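PDB 3FAJ: putative uncharacterized protein from Acidianus two-tailed virus, which is a structural protein of the virion that probably binds DNA, although its exact role is not established. Local coordinates for residues A[34-39]-A[117-122]; A[40-45]-A[104-109]; A[47-52]-A[81-86]; A[58-63]-A[74-79]; A[68-73]-A[128-133]. All blocks are in the same frame, centred on the assembly; numbering follows the deposited sequence.

Interaction 1: A[34-39]-A[117-122]; sequences GAVKIL and QAKAFL
Val36 and Leu122 mark the crossing of helices 34-39 and 117-122, with their CA atoms 6.6 Å apart, the axes approaching to 9.5 Å and the two directions 135° apart, so the helices run roughly antiparallel. The side chains of Val36 and Leu122 do not meet end-on but lie flank to flank, pointing opposite ways. CG2 of Val36 settles against CB of Leu122 at 3.7 Å. With CG1 anti to the backbone N (chi1 169°), CG2 is the methyl turned to Leu122. The same CG2 also lies 4.0 Å from the carbonyl O of Lys119, one turn earlier. Farther out, Leu122 CD1 reaches Ala35 CB at 4.3 Å and Leu39 CD1 at 4.4 Å. This is plain helix-helix packing inside a compact, mostly helical protein: helix 113-123 lies across helix 31-43, while helix 69-86 adds Ile75 next to Ala35 and Ile78 next to Leu39. Lys119 then lays its aliphatic chain alongside Leu39. Its CG lies 4.0 Å from Leu39 CD1, and its CE is 4.0 Å from Leu39 CB. The lysine stays extended to CE and bends only at the last torsion (chi4 -80°), which turns NZ out of the apolar contact to form a salt bridge with Asp40 OD1, on the next residue of the helix that carries Leu39.

Interaction 2: A[40-45]-A[104-109]; sequences DMFENG and EVIAQV
Ile106 leans across to the end of helix 31-43, its CA 6.0 Å from that of Glu43. From CB the side chain forks, with CG1 anti to the carbonyl carbon (chi1 -61°) and CG2 anti to the backbone N. CG2 lies 3.7 Å from the carbonyl O of Glu43 and also borders the CA of that residue. CG1 passes 4.0 Å from the carbonyl O of Phe42, and at the tip CD1 comes closer to the same oxygen, 3.6 Å. CD1 also touches Gly45 CA at 4.2 Å. Phe42 O is at the same time the acceptor for Gly45 N, in the Schellman motif that ends the helix, with Gly45 at positive phi. The isoleucine thus packs on the backbone of a helix terminus. One turn on, Val109 CG1 meets Phe42 CE2 at 3.9 Å, obliquely to the ring. Around this junction, Phe42 also packs on Ile82 of helix 69-86 and Tyr115 of helix 113-123, and Glu43 OE2 accepts a hydrogen bond from Tyr115 OH. Helix 103-111 packs on helix 31-43 and, through Val109 on Ala85, on helix 69-86, with Tyr115 also at Val109 and Ile101, just past strand 99-100, at Ile106.

Interaction 3: A[47-52]-A[81-86]; sequences LGYPEV and MISDAM
Tyr49 turns one face of its ring to the side chain of Met86, a Met-aromatic contact that joins the short, weakly bonded strand at about 48-49 to the last turn of helix 69-86. The methionine arches over the ring instead of pointing at it, and the two side chains run antiparallel to each other. Met86 CG is the atom that sits over the face, 3.9 Å from the ring centroid and 17° off the normal, which makes a CH-pi contact displaced toward the rim. SD lies more obliquely, 5.0 Å from the centroid. Bends at chi2 (-60°) and chi3 (-63°) fold the chain back on itself, so that CE comes down against Tyr49 CB at 3.8 Å. On the ring's opposite face Pro50, joined by a cis peptide bond, places CB over the centre, 4.1 Å above the plane. The ring is sandwiched between proline and methionine, which limits its tilt. Deeper in, Val52 and Ile82 approach at a slant. Val52 CG1 meets Ile82 CG2 at 4.1 Å, while its other methyl faces Ile82 CD1. Both residues also touch Phe42 of helix 31-43, and Val52 and Tyr49 share Ile101 as a neighbour. In the conformer given, Ser83 turns its own hydroxyl back along its helix to bond Val79 O. Through its backbone O, Ser83 is bridged to Tyr49 by a water, which lies 2.8 Å from Tyr49 OH and donates to Ser83 O at 2.7 Å.

Interaction 4: A[58-63]-A[74-79]; sequences GEEANA and AIHAIV
The carbonyl O of Ile75, the residue that packs on Glu59 and Glu60 across the contact, receives a backbone bond from Val79 N at 2.9 Å. That bond sets Ile75 and Val79 one turn apart on the side of helix 74-79 that faces helix 58-63; no hydrogen bond joins the two segments themselves. Ile75 carries the apolar part of the contact. Its CG2, anti to the backbone N, meets Glu60 CB at 3.8 Å, while CD1 at the end of the other branch reaches Glu59 CB at 3.9 Å. Both glutamates thus offer their aliphatic base to one isoleucine and then part. Glu59 bends at chi2 (-58°), and its side chain packs on Tyr31 and Ile38 of helix 31-43. These helices form an alpha-alpha hairpin: helix 51-66 and helix 69-86 are joined by a very short turn and run almost antiparallel, with a crossing angle of -158° and axes 9.4 Å apart for the segments. Near the turn Ala63 closes up against Thr71 and Lys72. Glu60 keeps an extended chain beyond CG, its CG anti to the backbone N, and reaches across toward the partner helix. Its carboxylate comes up to the edge of the His76 ring, but too closely for the pose to be trusted, and the exact placing of this pair is doubtful. OE1 lies on the side of Val79, whose CG2 is 4.2 Å away. Val79 also packs on Thr53 and Leu56 of helix 51-66.

Interaction 5: A[68-73]-A[128-133]; sequences DERTKE and QVRNIE
The guanidinium of Arg130 has Arg70 CD over one of its faces, in the conformer given for Arg70, and its NH2 lies 4.0 Å from Arg70 CB. Arg70 has a second conformer, so the place of its tip is doubtful. Here the start of helix 69-86 meets the last modelled helix, 125-132, which packs onto the helical core, with Phe121 of helix 113-123 touching both arginines. A bend at chi3 (62°) in Arg130 brings its guanidinium up to Arg70 CB; NH2 also makes a weak hydrogen bond to Thr127 OG1. The other flat pair is the carboxylate of Asp68 and the amide of Asn131, which lie side by side. Thr71 and Asn131 reach toward each other, with Thr71 OG1 about 3.2 Å from both Asn131 OD1 and Asn131 ND2. Asp68 occupies the N-cap position of helix 69-86 without its side chain making a capping bond. Ala32 of helix 31-43 packs on Thr71 and Asn131. Beside the pair a water donates to Asp68 OD2 at 2.7 Å and also lies close to Asn131 O, though it cannot serve every acceptor around it.

In the fold
Helix 69-86 runs through interactions 3, 4 and 5, while helix 31-43 serves interactions 1 and 2, so the five contacts tie one helical core together. Interaction 4 lies 10 Å, centre to centre, from both interaction 1 and interaction 5. It meets the first through Ala118 CB and Ile78 CD1, 3.6 Å apart, and the second through a probable hydrogen bond from Asp68 N to Ala63 O (2.9 Å). Interactions 2 and 3 are neighbours, their centres 9 Å apart, with Phe42 CB packed on Val52 CG2 (3.8 Å). Interaction 5 lies on the far side of the chain's centre, about 24 Å from interaction 2, centre to centre.

Interaction 1: A[34-39]-A[117-122]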
# COMPACT_ATOMS: atom_id res chain seq x y z
N GLY A 34 4.45 7.82 0.53
CA GLY A 34 3.21 8.08 -0.22
C GLY A 34 2.28 6.86 -0.15
O GLY A 34 1.07 7.01 0.00
N ALA A 35 2.86 5.67 -0.24
CA ALA A 35 2.09 4.44 -0.09
C ALA A 35 1.47 4.38 1.32
O ALA A 35 0.29 4.07 1.44
CB ALA A 35 2.97 3.21 -0.38
N VAL A 36 2.24 4.69 2.36
CA VAL A 36 1.71 4.63 3.74
C VAL A 36 0.53 5.62 3.91
O VAL A 36 -0.48 5.30 4.56
CB VAL A 36 2.81 4.92 4.77
CG1 VAL A 36 2.23 5.14 6.17
CG2 VAL A 36 3.82 3.77 4.79
N LYS A 37 0.62 6.78 3.27
CA LYS A 37 -0.49 7.73 3.32
C LYS A 37 -1.75 7.12 2.70
O LYS A 37 -2.85 7.24 3.28
CB LYS A 37 -0.13 9.05 2.65
CG LYS A 37 0.80 9.88 3.50
CD LYS A 37 1.30 11.07 2.74
CE LYS A 37 2.36 11.77 3.55
NZ LYS A 37 3.13 12.67 2.68
N ILE A 38 -1.60 6.47 1.56
CA ILE A 38 -2.72 5.78 0.88
C ILE A 38 -3.26 4.68 1.80
O ILE A 38 -4.49 4.56 1.99
CB ILE A 38 -2.30 5.20 -0.50
CG1 ILE A 38 -2.01 6.32 -1.51
CG2 ILE A 38 -3.39 4.22 -1.06
CD1 ILE A 38 -1.10 5.89 -2.69
N LEU A 39 -2.36 3.92 2.40
CA LEU A 39 -2.78 2.83 3.32
C LEU A 39 -3.56 3.37 4.53
O LEU A 39 -4.57 2.76 4.94
CB LEU A 39 -1.59 1.99 3.76
CG LEU A 39 -0.95 1.20 2.60
CD1 LEU A 39 0.32 0.53 3.13
CD2 LEU A 39 -1.94 0.17 2.00
N GLN A 117 3.44 -6.11 8.63
CA GLN A 117 4.89 -6.08 8.39
C GLN A 117 5.23 -5.19 7.20
O GLN A 117 6.18 -4.39 7.26
CB GLN A 117 5.43 -7.47 8.11
CG GLN A 117 5.53 -8.40 9.26
CD GLN A 117 6.08 -9.73 8.80
OE1 GLN A 117 6.13 -9.99 7.59
NE2 GLN A 117 6.54 -10.55 9.72
N ALA A 118 4.46 -5.34 6.11
CA ALA A 118 4.74 -4.61 4.89
C ALA A 118 4.53 -3.11 5.11
O ALA A 118 5.36 -2.28 4.72
CB ALA A 118 3.86 -5.12 3.72
N LYS A 119 3.45 -2.75 5.81
CA LYS A 119 3.16 -1.35 6.09
C LYS A 119 4.25 -0.74 6.98
O LYS A 119 4.73 0.36 6.72
CB LYS A 119 1.75 -1.20 6.70
CG LYS A 119 1.38 0.26 6.96
CD LYS A 119 -0.06 0.35 7.44
CE LYS A 119 -0.48 1.81 7.56
NZ LYS A 119 -0.01 2.46 8.80
N ALA A 120 4.67 -1.48 8.02
CA ALA A 120 5.75 -1.00 8.90
C ALA A 120 7.05 -0.81 8.12
O ALA A 120 7.81 0.11 8.39
CB ALA A 120 5.97 -1.98 10.01
N PHE A 121 7.31 -1.72 7.19
CA PHE A 121 8.52 -1.64 6.37
C PHE A 121 8.49 -0.37 5.53
O PHE A 121 9.48 0.35 5.45
CB PHE A 121 8.64 -2.88 5.48
CG PHE A 121 9.81 -2.85 4.54
CD1 PHE A 121 11.10 -3.02 5.02
CD2 PHE A 121 9.61 -2.65 3.17
CE1 PHE A 121 12.20 -3.00 4.15
CE2 PHE A 121 10.70 -2.61 2.29
CZ PHE A 121 11.99 -2.81 2.79
N LEU A 122 7.35 -0.09 4.93
CA LEU A 122 7.23 1.10 4.10
C LEU A 122 7.32 2.37 4.92
O LEU A 122 7.87 3.37 4.47
CB LEU A 122 5.91 1.06 3.33
CG LEU A 122 5.87 -0.03 2.23
CD1 LEU A 122 4.45 -0.18 1.81
CD2 LEU A 122 6.75 0.29 1.00

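Interaction 2: A[40-45]-A[104-109]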
# COMPACT_ATOMS: atom_id res chain seq x y z
N ASP A 40 -3.13 4.48 5.09
CA ASP A 40 -3.87 5.11 6.19
C ASP A 40 -5.29 5.52 5.77
O ASP A 40 -6.25 5.37 6.53
CB ASP A 40 -3.10 6.31 6.74
CG ASP A 40 -1.87 5.91 7.56
OD1 ASP A 40 -1.74 4.73 7.96
OD2 ASP A 40 -1.03 6.81 7.80
N MET A 41 -5.42 6.06 4.56
CA MET A 41 -6.75 6.44 4.01
C MET A 41 -7.62 5.20 3.77
O MET A 41 -8.83 5.22 4.02
CB MET A 41 -6.56 7.22 2.72
CG MET A 41 -5.89 8.56 2.92
SD MET A 41 -5.81 9.44 1.35
CE MET A 41 -4.86 8.44 0.31
N PHE A 42 -6.99 4.14 3.28
CA PHE A 42 -7.66 2.85 3.09
C PHE A 42 -8.26 2.37 4.42
O PHE A 42 -9.44 2.00 4.50
CB PHE A 42 -6.65 1.83 2.53
CG PHE A 42 -7.06 0.39 2.71
CD1 PHE A 42 -8.12 -0.15 1.97
CD2 PHE A 42 -6.38 -0.41 3.63
CE1 PHE A 42 -8.50 -1.50 2.14
CE2 PHE A 42 -6.74 -1.76 3.79
CZ PHE A 42 -7.80 -2.30 3.04
N GLU A 43 -7.44 2.41 5.47
CA GLU A 43 -7.88 1.89 6.78
C GLU A 43 -8.95 2.75 7.41
O GLU A 43 -9.77 2.26 8.21
CB GLU A 43 -6.71 1.80 7.73
CG GLU A 43 -5.67 0.78 7.27
CD GLU A 43 -4.50 0.69 8.21
OE1 GLU A 43 -4.63 1.13 9.38
OE2 GLU A 43 -3.45 0.18 7.82
N ASN A 44 -8.94 4.04 7.08
CA ASN A 44 -9.94 4.98 7.60
C ASN A 44 -11.26 4.94 6.87
O ASN A 44 -12.19 5.61 7.25
CB ASN A 44 -9.43 6.41 7.49
CG ASN A 44 -8.34 6.72 8.50
OD1 ASN A 44 -8.19 6.02 9.49
ND2 ASN A 44 -7.61 7.81 8.26
N GLY A 45 -11.31 4.17 5.79
CA GLY A 45 -12.52 4.11 4.99
C GLY A 45 -12.64 5.25 4.01
O GLY A 45 -13.67 5.40 3.37
N GLU A 104 -15.53 -5.43 6.99
CA GLU A 104 -14.97 -6.77 7.12
C GLU A 104 -13.62 -6.92 6.40
O GLU A 104 -12.70 -7.57 6.92
CB GLU A 104 -15.98 -7.82 6.63
CG GLU A 104 -17.22 -7.95 7.51
CD GLU A 104 -18.43 -8.61 6.83
OE1 GLU A 104 -18.49 -8.68 5.58
OE2 GLU A 104 -19.34 -9.05 7.56
N VAL A 105 -13.50 -6.31 5.22
CA VAL A 105 -12.26 -6.34 4.45
C VAL A 105 -11.15 -5.51 5.13
O VAL A 105 -9.99 -5.94 5.23
CB VAL A 105 -12.46 -5.85 3.01
CG1 VAL A 105 -11.10 -5.62 2.32
CG2 VAL A 105 -13.25 -6.87 2.25
N ILE A 106 -11.50 -4.33 5.59
CA ILE A 106 -10.52 -3.53 6.34
C ILE A 106 -10.00 -4.30 7.55
O ILE A 106 -8.79 -4.33 7.79
CB ILE A 106 -11.10 -2.14 6.73
CG1 ILE A 106 -11.47 -1.36 5.47
CG2 ILE A 106 -10.11 -1.36 7.63
CD1 ILE A 106 -12.17 -0.03 5.75
N ALA A 107 -10.91 -4.92 8.30
CA ALA A 107 -10.56 -5.71 9.47
C ALA A 107 -9.64 -6.89 9.10
O ALA A 107 -8.63 -7.13 9.77
CB ALA A 107 -11.82 -6.21 10.17
N GLN A 108 -10.01 -7.62 8.05
CA GLN A 108 -9.24 -8.80 7.64
C GLN A 108 -7.82 -8.39 7.24
O GLN A 108 -6.83 -8.95 7.74
CB GLN A 108 -9.94 -9.49 6.48
CG GLN A 108 -9.19 -10.67 5.88
CD GLN A 108 -9.90 -11.25 4.68
OE1 GLN A 108 -11.12 -11.09 4.52
NE2 GLN A 108 -9.15 -11.92 3.81
N VAL A 109 -7.73 -7.39 6.37
CA VAL A 109 -6.42 -6.93 5.87
C VAL A 109 -5.53 -6.39 6.99
O VAL A 109 -4.36 -6.80 7.13
CB VAL A 109 -6.59 -5.91 4.70
CG1 VAL A 109 -5.23 -5.34 4.27
CG2 VAL A 109 -7.26 -6.60 3.50

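Interaction 3: A[47-52]-A[81-86]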
# COMPACT_ATOMS: atom_id res chain seq x y z
N LEU A 47 -11.05 5.71 1.20
CA LEU A 47 -10.82 5.26 -0.17
C LEU A 47 -11.78 4.15 -0.53
O LEU A 47 -12.32 3.46 0.33
CB LEU A 47 -9.40 4.72 -0.30
CG LEU A 47 -8.28 5.65 -0.76
CD1 LEU A 47 -8.44 7.12 -0.37
CD2 LEU A 47 -6.95 5.03 -0.34
N GLY A 48 -12.00 3.98 -1.82
CA GLY A 48 -12.85 2.91 -2.28
C GLY A 48 -12.02 1.91 -3.05
O GLY A 48 -10.78 2.01 -3.11
N TYR A 49 -12.71 0.93 -3.62
CA TYR A 49 -12.08 -0.06 -4.47
C TYR A 49 -12.71 0.11 -5.83
O TYR A 49 -13.93 0.23 -5.93
CB TYR A 49 -12.30 -1.48 -3.95
CG TYR A 49 -11.60 -2.55 -4.76
CD1 TYR A 49 -10.24 -2.83 -4.53
CD2 TYR A 49 -12.27 -3.27 -5.75
CE1 TYR A 49 -9.58 -3.82 -5.29
CE2 TYR A 49 -11.61 -4.26 -6.50
CZ TYR A 49 -10.27 -4.52 -6.25
OH TYR A 49 -9.60 -5.48 -6.99
N PRO A 50 -11.89 0.10 -6.90
CA PRO A 50 -10.44 -0.15 -6.97
C PRO A 50 -9.51 1.05 -6.75
O PRO A 50 -8.31 0.90 -6.95
CB PRO A 50 -10.27 -0.65 -8.41
CG PRO A 50 -11.27 0.15 -9.16
CD PRO A 50 -12.48 0.27 -8.24
N GLU A 51 -10.03 2.21 -6.34
CA GLU A 51 -9.18 3.39 -6.10
C GLU A 51 -7.92 3.06 -5.30
O GLU A 51 -6.81 3.47 -5.66
CB GLU A 51 -9.96 4.50 -5.37
CG GLU A 51 -9.11 5.67 -4.84
CD GLU A 51 -9.90 6.70 -4.03
OE1 GLU A 51 -10.94 6.34 -3.43
OE2 GLU A 51 -9.48 7.87 -3.98
N VAL A 52 -8.08 2.30 -4.23
CA VAL A 52 -6.96 2.01 -3.35
C VAL A 52 -5.86 1.26 -4.10
O VAL A 52 -4.69 1.65 -3.99
CB VAL A 52 -7.36 1.27 -2.04
CG1 VAL A 52 -8.08 -0.06 -2.32
CG2 VAL A 52 -6.12 1.06 -1.13
N MET A 81 -2.92 -8.58 -1.42
CA MET A 81 -3.74 -8.90 -0.25
C MET A 81 -5.09 -8.20 -0.34
O MET A 81 -6.13 -8.82 -0.09
CB MET A 81 -3.03 -8.50 1.06
CG MET A 81 -1.93 -9.49 1.43
SD MET A 81 -1.11 -8.96 2.94
CE MET A 81 0.28 -8.00 2.36
N ILE A 82 -5.08 -6.93 -0.71
CA ILE A 82 -6.34 -6.17 -0.81
C ILE A 82 -7.22 -6.71 -1.94
O ILE A 82 -8.41 -6.93 -1.76
CB ILE A 82 -6.08 -4.66 -0.98
CG1 ILE A 82 -5.37 -4.10 0.27
CG2 ILE A 82 -7.42 -3.92 -1.22
CD1 ILE A 82 -5.03 -2.64 0.19
N SER A 83 -6.61 -6.94 -3.11
CA SER A 83 -7.32 -7.51 -4.27
C SER A 83 -7.99 -8.83 -3.93
O SER A 83 -9.15 -9.06 -4.28
CB SER A 83 -6.35 -7.72 -5.44
OG SER A 83 -5.73 -6.50 -5.80
N ASP A 84 -7.24 -9.70 -3.25
CA ASP A 84 -7.73 -11.02 -2.88
C ASP A 84 -8.90 -10.93 -1.90
O ASP A 84 -9.87 -11.68 -2.04
CB ASP A 84 -6.61 -11.87 -2.27
CG ASP A 84 -5.58 -12.32 -3.30
OD1 ASP A 84 -5.80 -12.18 -4.54
OD2 ASP A 84 -4.52 -12.84 -2.86
N ALA A 85 -8.80 -10.01 -0.94
CA ALA A 85 -9.83 -9.84 0.08
C ALA A 85 -11.10 -9.26 -0.54
O ALA A 85 -12.19 -9.49 -0.04
CB ALA A 85 -9.32 -8.96 1.24
N MET A 86 -10.95 -8.53 -1.65
CA MET A 86 -12.10 -7.92 -2.33
C MET A 86 -12.84 -8.87 -3.27
O MET A 86 -13.95 -8.54 -3.72
CB MET A 86 -11.70 -6.65 -3.08
CG MET A 86 -11.48 -5.44 -2.18
SD MET A 86 -12.94 -4.95 -1.21
CE MET A 86 -14.11 -4.49 -2.47
O HOH W 1 -10.45 -8.13 -6.47

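Interaction 4: A[58-63]-A[74-79]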
# COMPACT_ATOMS: atom_id res chain seq x y z
N GLY A 58 0.31 2.85 -8.63
CA GLY A 58 1.01 4.05 -9.10
C GLY A 58 2.31 4.26 -8.31
O GLY A 58 3.35 4.58 -8.89
N GLU A 59 2.18 4.08 -6.93
CA GLU A 59 3.43 4.21 -6.15
C GLU A 59 4.37 3.06 -6.50
O GLU A 59 5.60 3.24 -6.58
CB GLU A 59 3.14 4.22 -4.65
CG GLU A 59 2.33 5.43 -4.14
CD GLU A 59 2.98 6.78 -4.43
OE1 GLU A 59 4.22 6.91 -4.31
OE2 GLU A 59 2.23 7.71 -4.82
N GLU A 60 3.87 1.93 -6.57
CA GLU A 60 4.68 0.78 -6.96
C GLU A 60 5.40 1.04 -8.30
O GLU A 60 6.59 0.75 -8.44
CB GLU A 60 3.77 -0.45 -7.07
CG GLU A 60 4.48 -1.73 -7.40
CD GLU A 60 3.51 -2.89 -7.44
OE1 GLU A 60 2.29 -2.67 -7.25
OE2 GLU A 60 3.99 -4.02 -7.71
N ALA A 61 4.80 1.59 -9.30
CA ALA A 61 5.46 1.92 -10.56
C ALA A 61 6.53 2.99 -10.36
O ALA A 61 7.59 2.91 -10.96
CB ALA A 61 4.44 2.39 -11.61
N ASN A 62 6.23 3.99 -9.52
CA ASN A 62 7.21 5.05 -9.23
C ASN A 62 8.47 4.42 -8.60
O ASN A 62 9.60 4.74 -9.00
CB ASN A 62 6.63 6.04 -8.22
CG ASN A 62 5.59 6.98 -8.81
OD1 ASN A 62 5.58 7.26 -10.01
ND2 ASN A 62 4.72 7.49 -7.94
N ALA A 63 8.25 3.53 -7.63
CA ALA A 63 9.33 2.79 -6.96
C ALA A 63 10.14 1.96 -7.97
O ALA A 63 11.36 2.01 -7.95
CB ALA A 63 8.75 1.89 -5.83
N ALA A 74 7.12 -4.56 -1.53
CA ALA A 74 6.21 -4.45 -0.38
C ALA A 74 4.83 -3.97 -0.81
O ALA A 74 3.81 -4.52 -0.37
CB ALA A 74 6.82 -3.57 0.75
N ILE A 75 4.80 -2.95 -1.68
CA ILE A 75 3.52 -2.42 -2.19
C ILE A 75 2.81 -3.52 -2.99
O ILE A 75 1.61 -3.74 -2.82
CB ILE A 75 3.70 -1.13 -3.01
CG1 ILE A 75 4.33 -0.02 -2.15
CG2 ILE A 75 2.32 -0.72 -3.60
CD1 ILE A 75 4.89 1.14 -3.00
N HIS A 76 3.56 -4.26 -3.82
CA HIS A 76 2.98 -5.34 -4.60
C HIS A 76 2.28 -6.36 -3.69
O HIS A 76 1.17 -6.81 -3.99
CB HIS A 76 4.05 -6.00 -5.47
CG HIS A 76 3.51 -6.94 -6.49
ND1 HIS A 76 3.35 -8.29 -6.26
CD2 HIS A 76 3.10 -6.72 -7.77
CE1 HIS A 76 2.86 -8.86 -7.34
NE2 HIS A 76 2.71 -7.94 -8.28
N ALA A 77 2.93 -6.72 -2.58
CA ALA A 77 2.37 -7.71 -1.65
C ALA A 77 1.06 -7.21 -1.06
O ALA A 77 0.08 -7.97 -0.97
CB ALA A 77 3.39 -8.06 -0.52
N ILE A 78 1.02 -5.93 -0.70
CA ILE A 78 -0.19 -5.33 -0.12
C ILE A 78 -1.33 -5.27 -1.16
O ILE A 78 -2.48 -5.61 -0.84
CB ILE A 78 0.09 -3.94 0.48
CG1 ILE A 78 1.00 -4.12 1.72
CG2 ILE A 78 -1.23 -3.24 0.87
CD1 ILE A 78 1.63 -2.78 2.21
N VAL A 79 -0.99 -4.87 -2.38
CA VAL A 79 -1.99 -4.82 -3.46
C VAL A 79 -2.63 -6.19 -3.64
O VAL A 79 -3.87 -6.30 -3.75
CB VAL A 79 -1.40 -4.28 -4.79
CG1 VAL A 79 -2.37 -4.50 -5.97
CG2 VAL A 79 -1.04 -2.79 -4.63

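Interaction 5: A[68-73]-A[128-133]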
# COMPACT_ATOMS: atom_id res chain seq x y z
N ASP A 68 13.75 1.49 -6.37
CA ASP A 68 13.44 1.18 -4.96
C ASP A 68 12.78 -0.20 -4.94
O ASP A 68 11.55 -0.33 -4.80
CB ASP A 68 12.45 2.20 -4.36
CG ASP A 68 12.92 3.65 -4.49
OD1 ASP A 68 14.12 3.93 -4.21
OD2 ASP A 68 12.09 4.52 -4.83
N GLU A 69 13.60 -1.24 -5.13
CA GLU A 69 13.09 -2.57 -5.45
C GLU A 69 12.28 -3.15 -4.30
O GLU A 69 11.24 -3.77 -4.52
CB GLU A 69 14.25 -3.52 -5.81
CG GLU A 69 13.80 -4.91 -6.27
CD GLU A 69 14.92 -5.81 -6.75
OE1 GLU A 69 16.07 -5.32 -6.94
OE2 GLU A 69 14.63 -7.00 -6.98
N ARG A 70 12.77 -2.98 -3.07
CA ARG A 70 12.10 -3.57 -1.89
C ARG A 70 10.76 -2.87 -1.63
O ARG A 70 9.76 -3.52 -1.25
CB ARG A 70 13.01 -3.51 -0.66
CG ARG A 70 14.30 -4.29 -0.81
CD ARG A 70 15.03 -4.37 0.52
NE ARG A 70 16.30 -5.10 0.45
CZ ARG A 70 16.41 -6.43 0.38
NH1 ARG A 70 15.32 -7.19 0.33
NH2 ARG A 70 17.62 -7.00 0.35
N THR A 71 10.74 -1.55 -1.86
CA THR A 71 9.53 -0.75 -1.74
C THR A 71 8.47 -1.22 -2.76
O THR A 71 7.29 -1.42 -2.42
CB THR A 71 9.85 0.77 -1.93
OG1 THR A 71 10.62 1.22 -0.80
CG2 THR A 71 8.56 1.60 -2.05
N LYS A 72 8.91 -1.40 -4.00
CA LYS A 72 8.05 -1.94 -5.06
C LYS A 72 7.45 -3.25 -4.59
O LYS A 72 6.22 -3.45 -4.69
CB LYS A 72 8.87 -2.15 -6.34
CG LYS A 72 8.15 -2.89 -7.47
CD LYS A 72 9.15 -3.32 -8.55
CE LYS A 72 9.97 -4.58 -8.14
NZ LYS A 72 10.92 -4.96 -9.25
N GLU A 73 8.29 -4.15 -4.07
CA GLU A 73 7.81 -5.48 -3.69
C GLU A 73 6.85 -5.44 -2.50
O GLU A 73 5.84 -6.17 -2.49
CB GLU A 73 8.99 -6.41 -3.42
CG GLU A 73 9.78 -6.70 -4.73
CD GLU A 73 11.07 -7.46 -4.50
OE1 GLU A 73 11.59 -7.46 -3.36
OE2 GLU A 73 11.57 -8.05 -5.48
N GLN A 128 12.23 4.85 3.92
CA GLN A 128 11.94 6.20 3.40
C GLN A 128 13.19 6.95 2.99
O GLN A 128 13.24 7.57 1.92
CB GLN A 128 11.06 6.97 4.37
CG GLN A 128 9.73 6.22 4.57
CD GLN A 128 8.65 7.07 5.18
OE1 GLN A 128 8.81 8.27 5.32
NE2 GLN A 128 7.52 6.45 5.50
N VAL A 129 14.22 6.89 3.83
CA VAL A 129 15.52 7.50 3.50
C VAL A 129 16.06 6.90 2.21
O VAL A 129 16.53 7.62 1.33
CB VAL A 129 16.51 7.28 4.65
CG1 VAL A 129 17.95 7.68 4.23
CG2 VAL A 129 16.05 8.06 5.86
N ARG A 130 15.99 5.57 2.10
CA ARG A 130 16.47 4.88 0.91
C ARG A 130 15.76 5.37 -0.34
O ARG A 130 16.36 5.49 -1.40
CB ARG A 130 16.28 3.36 1.06
CG ARG A 130 17.03 2.54 0.03
CD ARG A 130 17.14 1.09 0.47
NE ARG A 130 15.84 0.45 0.61
CZ ARG A 130 15.32 0.06 1.77
NH1 ARG A 130 16.00 0.23 2.90
NH2 ARG A 130 14.12 -0.51 1.81
N ASN A 131 14.47 5.67 -0.20
CA ASN A 131 13.67 6.16 -1.32
C ASN A 131 14.03 7.60 -1.69
O ASN A 131 14.12 7.94 -2.87
CB ASN A 131 12.18 6.05 -1.00
CG ASN A 131 11.65 4.64 -1.16
OD1 ASN A 131 12.31 3.78 -1.74
ND2 ASN A 131 10.45 4.40 -0.65
N ILE A 132 14.23 8.43 -0.67
CA ILE A 132 14.59 9.84 -0.89
C ILE A 132 15.99 9.93 -1.50
O ILE A 132 16.20 10.69 -2.46
CB ILE A 132 14.46 10.66 0.41
CG1 ILE A 132 12.99 10.70 0.85
CG2 ILE A 132 15.02 12.10 0.22
CD1 ILE A 132 12.75 11.08 2.30
N GLU A 133 16.92 9.12 -1.00
CA GLU A 133 18.31 9.12 -1.50
C GLU A 133 18.39 8.65 -2.95
O GLU A 133 19.42 8.81 -3.60
CB GLU A 133 19.20 8.22 -0.64
CG GLU A 133 19.50 8.74 0.74
CD GLU A 133 20.40 7.79 1.54
OE1 GLU A 133 20.28 6.56 1.33
OE2 GLU A 133 21.18 8.26 2.39
O HOH W 2 12.68 7.15 -4.76